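Local coordinates for protein POP2 (Saccharomyces cerevisiae, PDB 1UOC) that degrades RNA from the 3' end with a preference for poly(A), as a probably catalytic subunit of the CCR4-NOT mRNA deadenylase complex, at residues 104-107 with 108-112; 127-130 with 131-134; 202-205 with 206-210; 248-251 with 252-255; 276-279 with 280-283. All coordinates share one frame; numbering follows the deposited sequence.

Interaction 1. Residues 104-107 with 108-112; sequences FEFD and PKKEI
A type I beta turn runs from Asp107 to Lys110 and folds the lysine back over the residues that lead into it. Lys110 N donates to Asp107 O at 3.0 Å, although this carbonyl oxygen is crowded in the model and its place is less certain. Pro108 suits the second position of the turn: its ring restricts phi to values near the -56° found here, as that position of a type I turn needs, and the N-H it lacks is one the turn does not use. Its CD lies 3.1 Å from Phe106 O. The turn lies in the surface loop that carries the chain from strand 99-103 of the central sheet to helix 115-123. Phe106 brings to this loop an aromatic ring that also rests on Ile79 of strand 77-86 and on Met113. Lys110 reaches this ring with its methylenes. Its CG sits between the backbone N and the carbonyl carbon (chi1 63°), and the bend at chi2 brings CD obliquely to 3.6 Å from Phe106 CE1; the bends at chi3 and chi4 then set CE and NZ. The two side chains cross at about a right angle. Asp107 OD1 flanks the same lysine, 3.8 Å from Lys110 CB. The ammonium is beyond salt-bridge range, with Lys110 NZ 4.0 Å from Asp107 OD1, yet the opposite charges probably attract across the turn. Lys109, at the third position, points away from the turn, and its NZ makes a long salt bridge of 4.0 Å with Glu111 OE2, a pairing of two exposed charged chains, as suits the surface.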
loop_
_atom_site.group_PDB
_atom_site.type_symbol
_atom_site.label_atom_id
_atom_site.label_comp_id
_atom_site.label_asym_id
_atom_site.label_seq_id
_atom_site.Cartn_x
_atom_site.Cartn_y
_atom_site.Cartn_z
ATOM N N PHE A 104 -6.861 -7.200 11.039
ATOM C CA PHE A 104 -6.725 -8.648 11.129
ATOM C C PHE A 104 -6.744 -9.222 12.533
ATOM O O PHE A 104 -6.470 -8.521 13.517
ATOM C CB PHE A 104 -5.454 -9.099 10.409
ATOM C CG PHE A 104 -5.451 -8.779 8.947
ATOM C CD1 PHE A 104 -4.886 -7.599 8.478
ATOM C CD2 PHE A 104 -6.041 -9.645 8.034
ATOM C CE1 PHE A 104 -4.906 -7.284 7.110
ATOM C CE2 PHE A 104 -6.070 -9.340 6.668
ATOM C CZ PHE A 104 -5.501 -8.156 6.208
ATOM N N GLU A 105 -7.060 -10.507 12.619
ATOM C CA GLU A 105 -7.121 -11.183 13.905
ATOM C C GLU A 105 -5.771 -11.123 14.592
ATOM O O GLU A 105 -4.729 -11.194 13.947
ATOM C CB GLU A 105 -7.562 -12.641 13.736
ATOM C CG GLU A 105 -6.524 -13.580 13.152
ATOM C CD GLU A 105 -7.137 -14.911 12.722
ATOM O OE1 GLU A 105 -6.385 -15.876 12.469
ATOM O OE2 GLU A 105 -8.379 -14.985 12.628
ATOM N N PHE A 106 -5.804 -10.984 15.911
ATOM C CA PHE A 106 -4.594 -10.897 16.698
ATOM C C PHE A 106 -4.745 -11.729 17.968
ATOM O O PHE A 106 -5.766 -11.651 18.647
ATOM C CB PHE A 106 -4.324 -9.437 17.046
ATOM C CG PHE A 106 -3.107 -9.238 17.877
ATOM C CD1 PHE A 106 -1.844 -9.518 17.362
ATOM C CD2 PHE A 106 -3.221 -8.785 19.185
ATOM C CE1 PHE A 106 -0.708 -9.351 18.138
ATOM C CE2 PHE A 106 -2.092 -8.614 19.973
ATOM C CZ PHE A 106 -0.829 -8.899 19.447
ATOM N N ASP A 107 -3.719 -12.512 18.282
ATOM C CA ASP A 107 -3.726 -13.388 19.453
ATOM C C ASP A 107 -3.114 -12.711 20.682
ATOM O O ASP A 107 -1.904 -12.513 20.754
ATOM C CB ASP A 107 -2.956 -14.670 19.124
ATOM C CG ASP A 107 -2.631 -14.779 17.637
ATOM O OD1 ASP A 107 -1.829 -13.951 17.139
ATOM O OD2 ASP A 107 -3.187 -15.677 16.960
ATOM N N PRO A 108 -3.956 -12.355 21.667
ATOM C CA PRO A 108 -3.558 -11.692 22.914
ATOM C C PRO A 108 -2.494 -12.426 23.729
ATOM O O PRO A 108 -1.960 -11.876 24.691
ATOM C CB PRO A 108 -4.878 -11.581 23.678
ATOM C CG PRO A 108 -5.892 -11.497 22.588
ATOM C CD PRO A 108 -5.415 -12.556 21.636
ATOM N N LYS A 109 -2.187 -13.663 23.350
ATOM C CA LYS A 109 -1.191 -14.428 24.082
ATOM C C LYS A 109 0.090 -14.673 23.281
ATOM O O LYS A 109 1.076 -15.158 23.829
ATOM C CB LYS A 109 -1.798 -15.753 24.549
ATOM C CG LYS A 109 -0.954 -16.543 25.569
ATOM C CD LYS A 109 -0.962 -15.929 26.978
ATOM C CE LYS A 109 0.162 -14.915 27.185
ATOM N NZ LYS A 109 1.519 -15.536 27.127
ATOM N N LYS A 110 0.087 -14.345 21.992
ATOM C CA LYS A 110 1.294 -14.523 21.188
ATOM C C LYS A 110 2.341 -13.556 21.749
ATOM O O LYS A 110 2.194 -12.336 21.672
ATOM C CB LYS A 110 1.012 -14.236 19.704
ATOM C CG LYS A 110 0.583 -12.804 19.388
ATOM C CD LYS A 110 1.703 -11.989 18.751
ATOM C CE LYS A 110 1.865 -12.312 17.270
ATOM N NZ LYS A 110 2.192 -13.744 17.019
ATOM N N GLU A 111 3.395 -14.121 22.325
ATOM C CA GLU A 111 4.467 -13.361 22.966
ATOM C C GLU A 111 5.531 -12.821 22.005
ATOM O O GLU A 111 6.695 -12.692 22.374
ATOM C CB GLU A 111 5.120 -14.275 24.002
ATOM C CG GLU A 111 5.672 -13.598 25.227
ATOM C CD GLU A 111 5.377 -14.397 26.484
ATOM O OE1 GLU A 111 5.451 -15.645 26.424
ATOM O OE2 GLU A 111 5.078 -13.781 27.530
ATOM N N ILE A 112 5.118 -12.467 20.793
ATOM C CA ILE A 112 6.027 -11.987 19.743
ATOM C C ILE A 112 6.480 -10.511 19.739
ATOM O O ILE A 112 7.270 -10.116 18.877
ATOM C CB ILE A 112 5.429 -12.352 18.322
ATOM C CG1 ILE A 112 5.555 -13.863 18.079
ATOM C CG2 ILE A 112 6.144 -11.605 17.198
ATOM C CD1 ILE A 112 4.567 -14.720 18.851
#

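Interaction 2. Residues 127-130 with 131-134; sequences NFEK and HENL
The imidazole of His131 meets the carbonyl of Asn127 at its edge: Asn127 O lies in the ring plane, 3.2 Å from His131 CD2. The ring also packs edge-to-face with Trp20, while ND1 is hydrogen-bonded to Phe104 O, so a bond at one nitrogen helps fix its rotation. With CG beside the backbone N (chi1 -80°), the imidazole swings back toward the start of the helix. The other ring, Phe128, meets Phe106 with the planes about 35° apart and rests on Leu118 and Leu121 of helix 115-123. On the exposed flank Glu129 and Asn133 cross obliquely, their carboxylate and amide planes 44° apart, with Glu129 CG 3.7 Å from Asn133 ND2. Such polar chains suit a solvent-facing side. Under them run the i to i+4 backbone bonds: Glu132 N to Phe128 O at 3.0 Å, Asn133 N to Glu129 O at 3.2 Å and Leu134 N to Lys130 O at 2.8 Å. The first of the series, His131 N to Asn127 O, is weak at 3.4 Å. This is the pattern of a short surface alpha helix, 128-134, with an asparagine at its N-cap position and one buried histidine turned inward to the sheet.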
loop_
_atom_site.group_PDB
_atom_site.type_symbol
_atom_site.label_atom_id
_atom_site.label_comp_id
_atom_site.label_asym_id
_atom_site.label_seq_id
_atom_site.Cartn_x
_atom_site.Cartn_y
_atom_site.Cartn_z
ATOM N N ASN A 127 -6.873 -0.958 19.002
ATOM C CA ASN A 127 -7.546 -1.576 20.136
ATOM C C ASN A 127 -7.363 -3.072 19.927
ATOM O O ASN A 127 -7.979 -3.670 19.043
ATOM C CB ASN A 127 -9.032 -1.210 20.165
ATOM C CG ASN A 127 -9.764 -1.834 21.348
ATOM O OD1 ASN A 127 -10.691 -1.245 21.893
ATOM N ND2 ASN A 127 -9.354 -3.038 21.738
ATOM N N PHE A 128 -6.499 -3.667 20.738
ATOM C CA PHE A 128 -6.201 -5.087 20.624
ATOM C C PHE A 128 -7.402 -5.984 20.879
ATOM O O PHE A 128 -7.492 -7.073 20.312
ATOM C CB PHE A 128 -5.055 -5.465 21.574
ATOM C CG PHE A 128 -3.733 -4.854 21.204
ATOM C CD1 PHE A 128 -3.099 -5.199 20.018
ATOM C CD2 PHE A 128 -3.124 -3.925 22.043
ATOM C CE1 PHE A 128 -1.873 -4.627 19.670
ATOM C CE2 PHE A 128 -1.900 -3.349 21.703
ATOM C CZ PHE A 128 -1.278 -3.700 20.517
ATOM N N GLU A 129 -8.329 -5.539 21.716
ATOM C CA GLU A 129 -9.489 -6.367 22.016
ATOM C C GLU A 129 -10.410 -6.530 20.807
ATOM O O GLU A 129 -11.050 -7.565 20.632
ATOM C CB GLU A 129 -10.272 -5.796 23.195
ATOM C CG GLU A 129 -11.289 -6.788 23.732
ATOM C CD GLU A 129 -11.876 -6.383 25.064
ATOM O OE1 GLU A 129 -12.254 -7.295 25.829
ATOM O OE2 GLU A 129 -11.968 -5.166 25.343
ATOM N N LYS A 130 -10.483 -5.497 19.980
ATOM C CA LYS A 130 -11.306 -5.551 18.784
ATOM C C LYS A 130 -10.671 -6.513 17.783
ATOM O O LYS A 130 -11.369 -7.210 17.052
ATOM C CB LYS A 130 -11.424 -4.157 18.158
ATOM C CG LYS A 130 -12.219 -3.156 18.978
ATOM C CD LYS A 130 -12.340 -1.856 18.206
ATOM C CE LYS A 130 -13.262 -0.864 18.901
ATOM N NZ LYS A 130 -13.209 0.471 18.230
ATOM N N HIS A 131 -9.341 -6.552 17.761
ATOM C CA HIS A 131 -8.611 -7.417 16.839
ATOM C C HIS A 131 -8.747 -8.879 17.213
ATOM O O HIS A 131 -8.823 -9.758 16.349
ATOM C CB HIS A 131 -7.137 -7.014 16.801
ATOM C CG HIS A 131 -6.863 -5.827 15.931
ATOM N ND1 HIS A 131 -6.617 -5.939 14.578
ATOM C CD2 HIS A 131 -6.848 -4.501 16.206
ATOM C CE1 HIS A 131 -6.466 -4.734 14.060
ATOM N NE2 HIS A 131 -6.602 -3.842 15.026
ATOM N N GLU A 132 -8.779 -9.128 18.515
ATOM C CA GLU A 132 -8.914 -10.472 19.044
ATOM C C GLU A 132 -10.300 -11.050 18.771
ATOM O O GLU A 132 -10.429 -12.214 18.405
ATOM C CB GLU A 132 -8.645 -10.465 20.558
ATOM C CG GLU A 132 -9.216 -11.674 21.294
ATOM C CD GLU A 132 -9.056 -11.589 22.806
ATOM O OE1 GLU A 132 -9.346 -10.520 23.387
ATOM O OE2 GLU A 132 -8.654 -12.605 23.416
ATOM N N ASN A 133 -11.336 -10.240 18.934
ATOM C CA ASN A 133 -12.691 -10.743 18.744
ATOM C C ASN A 133 -13.359 -10.477 17.403
ATOM O O ASN A 133 -14.330 -11.148 17.062
ATOM C CB ASN A 133 -13.604 -10.219 19.856
ATOM C CG ASN A 133 -13.096 -10.566 21.237
ATOM O OD1 ASN A 133 -12.681 -11.699 21.498
ATOM N ND2 ASN A 133 -13.136 -9.591 22.139
ATOM N N LEU A 134 -12.867 -9.509 16.642
ATOM C CA LEU A 134 -13.496 -9.221 15.360
ATOM C C LEU A 134 -12.508 -9.143 14.207
ATOM O O LEU A 134 -12.899 -8.909 13.071
ATOM C CB LEU A 134 -14.282 -7.917 15.457
ATOM C CG LEU A 134 -15.350 -7.905 16.556
ATOM C CD1 LEU A 134 -16.080 -6.597 16.533
ATOM C CD2 LEU A 134 -16.324 -9.052 16.358
#

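Interaction 3. Residues 202-205 with 206-210; sequences LVYK and IIQEF
Tyr204 and Gln208 lie side by side and point the same way, with the amide plane standing 86° from the ring plane. Gln208 CB sits over one face of the phenol, 4.1 Å from the ring centroid, a CH-pi contact offset toward the rim. The chain then bends at chi2 and carries NE2 past Tyr204 CE1 to a weak hydrogen bond, 3.5 Å, with Tyr204 OH. Beneath them Gln208 N donates to Tyr204 O at 2.6 Å. With its CG opposite the backbone N (chi1 -177°), the tyrosine packs its ring on Thr231 and Leu232 of helix 229-235, a place that suits a large flat group with a hydroxyl at its end. An alanine here is likely to leave the methylenes of Gln208 without a face to rest on, and its NE2 without the weak bond to the hydroxyl, so that the amide is freer to turn. The neighbouring pairs are aliphatic: Leu202 slants across Ile206, CD2 against CG2 at 3.7 Å, while Val203 and Ile207 run alongside each other. Lys205 and Glu209 are likewise alongside. The weakly bonded last turn of helix 200-207 gives way to an inverse gamma turn centred on Gln208, where Ile207 O accepts from Glu209 N at 2.7 Å and from Phe210 N at 2.8 Å. Lys205 NZ stays 5.6 Å from Glu209 OE2, so their attraction is probably slight, and apolar packing with backbone bonds does most of the holding.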
loop_
_atom_site.group_PDB
_atom_site.type_symbol
_atom_site.label_atom_id
_atom_site.label_comp_id
_atom_site.label_asym_id
_atom_site.label_seq_id
_atom_site.Cartn_x
_atom_site.Cartn_y
_atom_site.Cartn_z
ATOM N N LEU A 202 10.061 5.510 -4.885
ATOM C CA LEU A 202 11.098 5.499 -5.895
ATOM C C LEU A 202 10.896 6.618 -6.931
ATOM O O LEU A 202 11.848 7.309 -7.290
ATOM C CB LEU A 202 11.130 4.115 -6.545
ATOM C CG LEU A 202 12.125 3.842 -7.661
ATOM C CD1 LEU A 202 11.518 4.294 -8.962
ATOM C CD2 LEU A 202 13.453 4.538 -7.385
ATOM N N VAL A 203 9.670 6.814 -7.404
ATOM C CA VAL A 203 9.414 7.865 -8.381
ATOM C C VAL A 203 9.815 9.230 -7.808
ATOM O O VAL A 203 10.409 10.061 -8.504
ATOM C CB VAL A 203 7.915 7.924 -8.785
ATOM C CG1 VAL A 203 7.664 9.106 -9.714
ATOM C CG2 VAL A 203 7.502 6.640 -9.475
ATOM N N TYR A 204 9.486 9.447 -6.535
ATOM C CA TYR A 204 9.792 10.692 -5.856
ATOM C C TYR A 204 11.289 10.818 -5.587
ATOM O O TYR A 204 11.864 11.888 -5.781
ATOM C CB TYR A 204 9.003 10.771 -4.543
ATOM C CG TYR A 204 9.169 12.061 -3.757
ATOM C CD1 TYR A 204 8.974 13.306 -4.360
ATOM C CD2 TYR A 204 9.486 12.031 -2.399
ATOM C CE1 TYR A 204 9.092 14.483 -3.628
ATOM C CE2 TYR A 204 9.603 13.202 -1.657
ATOM C CZ TYR A 204 9.407 14.420 -2.276
ATOM O OH TYR A 204 9.529 15.576 -1.537
ATOM N N LYS A 205 11.922 9.733 -5.147
ATOM C CA LYS A 205 13.349 9.785 -4.871
ATOM C C LYS A 205 14.142 10.234 -6.087
ATOM O O LYS A 205 15.078 11.014 -5.958
ATOM C CB LYS A 205 13.899 8.432 -4.389
ATOM C CG LYS A 205 15.422 8.476 -4.177
ATOM C CD LYS A 205 15.969 7.349 -3.295
ATOM C CE LYS A 205 16.072 6.022 -4.028
ATOM N NZ LYS A 205 14.741 5.543 -4.508
ATOM N N ILE A 206 13.781 9.757 -7.271
ATOM C CA ILE A 206 14.539 10.166 -8.434
ATOM C C ILE A 206 14.136 11.558 -8.903
ATOM O O ILE A 206 14.900 12.219 -9.601
ATOM C CB ILE A 206 14.451 9.130 -9.597
ATOM C CG1 ILE A 206 13.290 9.433 -10.527
ATOM C CG2 ILE A 206 14.322 7.726 -9.032
ATOM C CD1 ILE A 206 13.385 8.661 -11.826
ATOM N N ILE A 207 12.945 12.014 -8.531
ATOM C CA ILE A 207 12.534 13.366 -8.909
ATOM C C ILE A 207 13.274 14.278 -7.942
ATOM O O ILE A 207 13.996 15.190 -8.342
ATOM C CB ILE A 207 11.019 13.620 -8.702
ATOM C CG1 ILE A 207 10.200 12.946 -9.802
ATOM C CG2 ILE A 207 10.748 15.121 -8.683
ATOM C CD1 ILE A 207 8.699 13.162 -9.648
ATOM N N GLN A 208 13.078 14.005 -6.657
ATOM C CA GLN A 208 13.700 14.763 -5.580
ATOM C C GLN A 208 15.122 14.257 -5.430
ATOM O O GLN A 208 15.552 13.878 -4.340
ATOM C CB GLN A 208 12.917 14.557 -4.276
ATOM C CG GLN A 208 12.648 15.837 -3.490
ATOM C CD GLN A 208 12.152 16.963 -4.377
ATOM O OE1 GLN A 208 12.924 17.546 -5.136
ATOM N NE2 GLN A 208 10.860 17.269 -4.293
ATOM N N GLU A 209 15.835 14.254 -6.553
ATOM C CA GLU A 209 17.221 13.805 -6.634
ATOM C C GLU A 209 17.739 14.432 -7.927
ATOM O O GLU A 209 18.941 14.467 -8.194
ATOM C CB GLU A 209 17.271 12.275 -6.720
ATOM C CG GLU A 209 18.551 11.626 -6.221
ATOM C CD GLU A 209 18.398 10.120 -6.015
ATOM O OE1 GLU A 209 18.182 9.393 -7.011
ATOM O OE2 GLU A 209 18.488 9.662 -4.855
ATOM N N PHE A 210 16.792 14.927 -8.719
ATOM C CA PHE A 210 17.062 15.579 -9.994
ATOM C C PHE A 210 17.173 17.083 -9.750
ATOM O O PHE A 210 17.708 17.822 -10.580
ATOM C CB PHE A 210 15.916 15.313 -10.971
ATOM C CG PHE A 210 16.329 14.596 -12.221
ATOM C CD1 PHE A 210 16.864 13.311 -12.160
ATOM C CD2 PHE A 210 16.162 15.195 -13.466
ATOM C CE1 PHE A 210 17.226 12.633 -13.322
ATOM C CE2 PHE A 210 16.520 14.525 -14.631
ATOM C CZ PHE A 210 17.053 13.242 -14.562
#

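Interaction 4. Residues 248-251 with 252-255; sequences GGQS and LLML
Gly248 O is gripped by two donors. Ser251 OG reaches it at 2.8 Å in the carbonyl plane, on a lone pair, and Leu252 N reaches it at 3.1 Å, also in that plane, with an N-H...O angle of 162°. Ser251 can do this because its OG stands between the backbone N and the carbonyl carbon (chi1 67°), turned back along the helix axis. A serine therefore suits this buried place, its hydroxyl being satisfied by the helix itself. The regular ladder goes on with Leu253 N to Gly249 O at 2.8 Å, Met254 N to Gln250 O at 3.0 Å and Leu255 N to Ser251 O at 3.1 Å. Met254 leans back over the preceding turn: its CB lies 3.3 Å from Gln250 O, and the bend at chi3 brings CE to 3.8 Å from the same oxygen. Leu252 CB packs 3.3 Å from Gly249 O. Gln250 is predicted to help bind the catalytic divalent metal, together with Ser44, Glu46 and Asp166; serine and glutamine thus stand where two of the acidic residues that name the DEDD nucleases would be expected. Gln250 NE2 is hydrogen-bonded to Phe244 O, which should orient the amide. Gly248 and Gly249 add no side chains to this buried turn. Helix 247-264 lies over the central sheet here: Ser251, Leu252 and Leu255 rest on strand 77-86, Gln250 and Met254 on Ser44 of strand 40-48, and Leu253 packs against Leu229 and Ala233 of helix 229-235.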
loop_
_atom_site.group_PDB
_atom_site.type_symbol
_atom_site.label_atom_id
_atom_site.label_comp_id
_atom_site.label_asym_id
_atom_site.label_seq_id
_atom_site.Cartn_x
_atom_site.Cartn_y
_atom_site.Cartn_z
ATOM N N GLY A 248 -5.093 2.922 7.126
ATOM C CA GLY A 248 -5.978 3.198 6.010
ATOM C C GLY A 248 -5.659 4.570 5.458
ATOM O O GLY A 248 -5.556 4.756 4.250
ATOM N N GLY A 249 -5.477 5.531 6.357
ATOM C CA GLY A 249 -5.155 6.889 5.954
ATOM C C GLY A 249 -3.889 6.963 5.131
ATOM O O GLY A 249 -3.779 7.782 4.216
ATOM N N GLN A 250 -2.929 6.099 5.459
ATOM C CA GLN A 250 -1.664 6.050 4.739
ATOM C C GLN A 250 -1.863 5.629 3.285
ATOM O O GLN A 250 -1.252 6.200 2.387
ATOM C CB GLN A 250 -0.692 5.079 5.423
ATOM C CG GLN A 250 -0.027 5.619 6.686
ATOM C CD GLN A 250 0.983 6.715 6.388
ATOM O OE1 GLN A 250 2.022 6.467 5.768
ATOM N NE2 GLN A 250 0.680 7.939 6.819
ATOM N N SER A 251 -2.704 4.627 3.047
ATOM C CA SER A 251 -2.924 4.189 1.672
ATOM C C SER A 251 -3.597 5.345 0.954
ATOM O O SER A 251 -3.294 5.640 -0.196
ATOM C CB SER A 251 -3.797 2.917 1.609
ATOM O OG SER A 251 -5.137 3.157 2.038
ATOM N N LEU A 252 -4.495 6.024 1.660
ATOM C CA LEU A 252 -5.191 7.170 1.103
ATOM C C LEU A 252 -4.224 8.311 0.732
ATOM O O LEU A 252 -4.306 8.875 -0.360
ATOM C CB LEU A 252 -6.248 7.672 2.098
ATOM C CG LEU A 252 -6.894 9.027 1.772
ATOM C CD1 LEU A 252 -7.521 9.012 0.374
ATOM C CD2 LEU A 252 -7.937 9.340 2.842
ATOM N N LEU A 253 -3.309 8.640 1.638
ATOM C CA LEU A 253 -2.348 9.720 1.408
ATOM C C LEU A 253 -1.468 9.399 0.213
ATOM O O LEU A 253 -1.143 10.268 -0.601
ATOM C CB LEU A 253 -1.467 9.928 2.659
ATOM C CG LEU A 253 -0.544 11.158 2.671
ATOM C CD1 LEU A 253 -1.364 12.417 2.426
ATOM C CD2 LEU A 253 0.189 11.262 4.015
ATOM N N MET A 254 -1.079 8.135 0.139
ATOM C CA MET A 254 -0.235 7.599 -0.920
ATOM C C MET A 254 -0.876 7.829 -2.281
ATOM O O MET A 254 -0.266 8.405 -3.179
ATOM C CB MET A 254 -0.067 6.101 -0.673
ATOM C CG MET A 254 1.131 5.442 -1.305
ATOM S SD MET A 254 1.150 3.677 -0.910
ATOM C CE MET A 254 1.268 3.762 0.872
ATOM N N LEU A 255 -2.116 7.371 -2.436
ATOM C CA LEU A 255 -2.845 7.515 -3.701
ATOM C C LEU A 255 -3.093 8.984 -4.100
ATOM O O LEU A 255 -2.978 9.353 -5.269
ATOM C CB LEU A 255 -4.183 6.778 -3.599
ATOM C CG LEU A 255 -5.019 6.691 -4.867
ATOM C CD1 LEU A 255 -4.238 5.893 -5.920
ATOM C CD2 LEU A 255 -6.364 6.037 -4.567
#

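Interaction 5. Residues 276-279 with 280-283; sequences AKYQ and GVIY
The chain makes a type II beta turn from Tyr278 to Val281, closed by Val281 N donating to Tyr278 O at 3.1 Å. Gly280 takes the third position, where its positive phi (66°) is easily reached by a residue without a side chain. A water bridges the mouth of the turn, donating to Tyr278 O at 2.9 Å and, at a distance that is rather short in the model, to Val281 O. Val281 leans back over the turn: its CG2 lies 3.4 Å from Tyr278 O, and its CG1 comes obliquely to 4.3 Å from Tyr278 CD2, a branched apolar chain beside a ring that also meets Phe269. Gln279 starts with CG opposite the backbone N (chi1 -176°) and bends at chi2, folding its amide back beside Gly280 so that OE1 lies 3.2 Å from Gly280 CA. That oxygen accepts from Phe197 N. A leucine in place of Gln279 would probably leave Phe197 N without this acceptor and weaken the tie to strand 197-199. Since Gly280 also has a backbone hydrogen bond with Phe197, the turn is joined to the edge of the sheet by polar bonds, while its Tyr278-Val281 pair supplies only light apolar packing.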
loop_
_atom_site.group_PDB
_atom_site.type_symbol
_atom_site.label_atom_id
_atom_site.label_comp_id
_atom_site.label_asym_id
_atom_site.label_seq_id
_atom_site.Cartn_x
_atom_site.Cartn_y
_atom_site.Cartn_z
ATOM N N ALA A 276 6.355 5.866 -16.571
ATOM C CA ALA A 276 6.235 4.468 -16.952
ATOM C C ALA A 276 7.570 3.751 -16.973
ATOM O O ALA A 276 7.632 2.543 -16.745
ATOM C CB ALA A 276 5.565 4.356 -18.309
ATOM N N LYS A 277 8.635 4.493 -17.245
ATOM C CA LYS A 277 9.973 3.915 -17.293
ATOM C C LYS A 277 10.263 3.157 -15.999
ATOM O O LYS A 277 11.059 2.222 -15.980
ATOM C CB LYS A 277 11.006 5.025 -17.489
ATOM C CG LYS A 277 12.452 4.559 -17.596
ATOM C CD LYS A 277 13.383 5.773 -17.581
ATOM C CE LYS A 277 14.857 5.382 -17.598
ATOM N NZ LYS A 277 15.742 6.547 -17.287
ATOM N N TYR A 278 9.614 3.560 -14.914
ATOM C CA TYR A 278 9.823 2.894 -13.638
ATOM C C TYR A 278 8.690 1.968 -13.206
ATOM O O TYR A 278 8.636 1.529 -12.061
ATOM C CB TYR A 278 10.103 3.920 -12.546
ATOM C CG TYR A 278 11.512 4.442 -12.592
ATOM C CD1 TYR A 278 11.893 5.401 -13.526
ATOM C CD2 TYR A 278 12.477 3.936 -11.733
ATOM C CE1 TYR A 278 13.215 5.840 -13.602
ATOM C CE2 TYR A 278 13.795 4.365 -11.793
ATOM C CZ TYR A 278 14.162 5.314 -12.728
ATOM O OH TYR A 278 15.475 5.722 -12.788
ATOM N N GLN A 279 7.785 1.672 -14.122
ATOM C CA GLN A 279 6.699 0.750 -13.818
ATOM C C GLN A 279 7.359 -0.565 -13.427
ATOM O O GLN A 279 8.395 -0.930 -13.980
ATOM C CB GLN A 279 5.814 0.539 -15.062
ATOM C CG GLN A 279 4.586 -0.325 -14.843
ATOM C CD GLN A 279 4.924 -1.791 -14.677
ATOM O OE1 GLN A 279 4.518 -2.431 -13.699
ATOM N NE2 GLN A 279 5.669 -2.340 -15.634
ATOM N N GLY A 280 6.772 -1.260 -12.462
ATOM C CA GLY A 280 7.288 -2.548 -12.028
ATOM C C GLY A 280 8.646 -2.582 -11.351
ATOM O O GLY A 280 9.131 -3.652 -10.987
ATOM N N VAL A 281 9.258 -1.422 -11.156
ATOM C CA VAL A 281 10.577 -1.373 -10.537
ATOM C C VAL A 281 10.482 -1.372 -9.024
ATOM O O VAL A 281 9.878 -0.480 -8.428
ATOM C CB VAL A 281 11.369 -0.126 -11.003
ATOM C CG1 VAL A 281 12.704 -0.058 -10.292
ATOM C CG2 VAL A 281 11.587 -0.190 -12.513
ATOM N N ILE A 282 11.083 -2.387 -8.417
ATOM C CA ILE A 282 11.104 -2.553 -6.970
ATOM C C ILE A 282 12.465 -2.142 -6.421
ATOM O O ILE A 282 12.587 -1.216 -5.613
ATOM C CB ILE A 282 10.928 -4.028 -6.576
ATOM C CG1 ILE A 282 9.648 -4.599 -7.170
ATOM C CG2 ILE A 282 10.921 -4.164 -5.065
ATOM C CD1 ILE A 282 9.499 -6.092 -6.936
ATOM N N TYR A 283 13.484 -2.858 -6.884
ATOM C CA TYR A 283 14.863 -2.684 -6.442
ATOM C C TYR A 283 15.798 -1.862 -7.322
ATOM O O TYR A 283 17.014 -2.045 -7.268
ATOM C CB TYR A 283 15.481 -4.067 -6.213
ATOM C CG TYR A 283 14.917 -4.796 -5.008
ATOM C CD1 TYR A 283 14.327 -6.053 -5.132
ATOM C CD2 TYR A 283 14.989 -4.227 -3.740
ATOM C CE1 TYR A 283 13.821 -6.727 -4.009
ATOM C CE2 TYR A 283 14.493 -4.882 -2.618
ATOM C CZ TYR A 283 13.911 -6.130 -2.754
ATOM O OH TYR A 283 13.431 -6.765 -1.622
HETATM O O HOH W 1 8.365 1.417 -9.211
#

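Overall arrangement
The five contacts follow one another along this RNase D-type domain; each lies within one continuous stretch, and none nests within or crosses another. Interaction 1 turns the chain after strand 99-103, and interaction 2 forms the helix soon after. They touch at Phe104 with His131 and Phe106 with Phe128, which closes the segment between them, helix 115-123 included, into a loop beside strand 77-86. Interaction 3 lies at the end of helix 200-207 on the opposite side of the chain's centre, about 38 Å from interaction 1 between centres. Interaction 4 lies near the middle, on helix 247-264. Interaction 5, in the C-terminal loop, returns to interaction 3, where Tyr278 packs on Leu202 and Ile206.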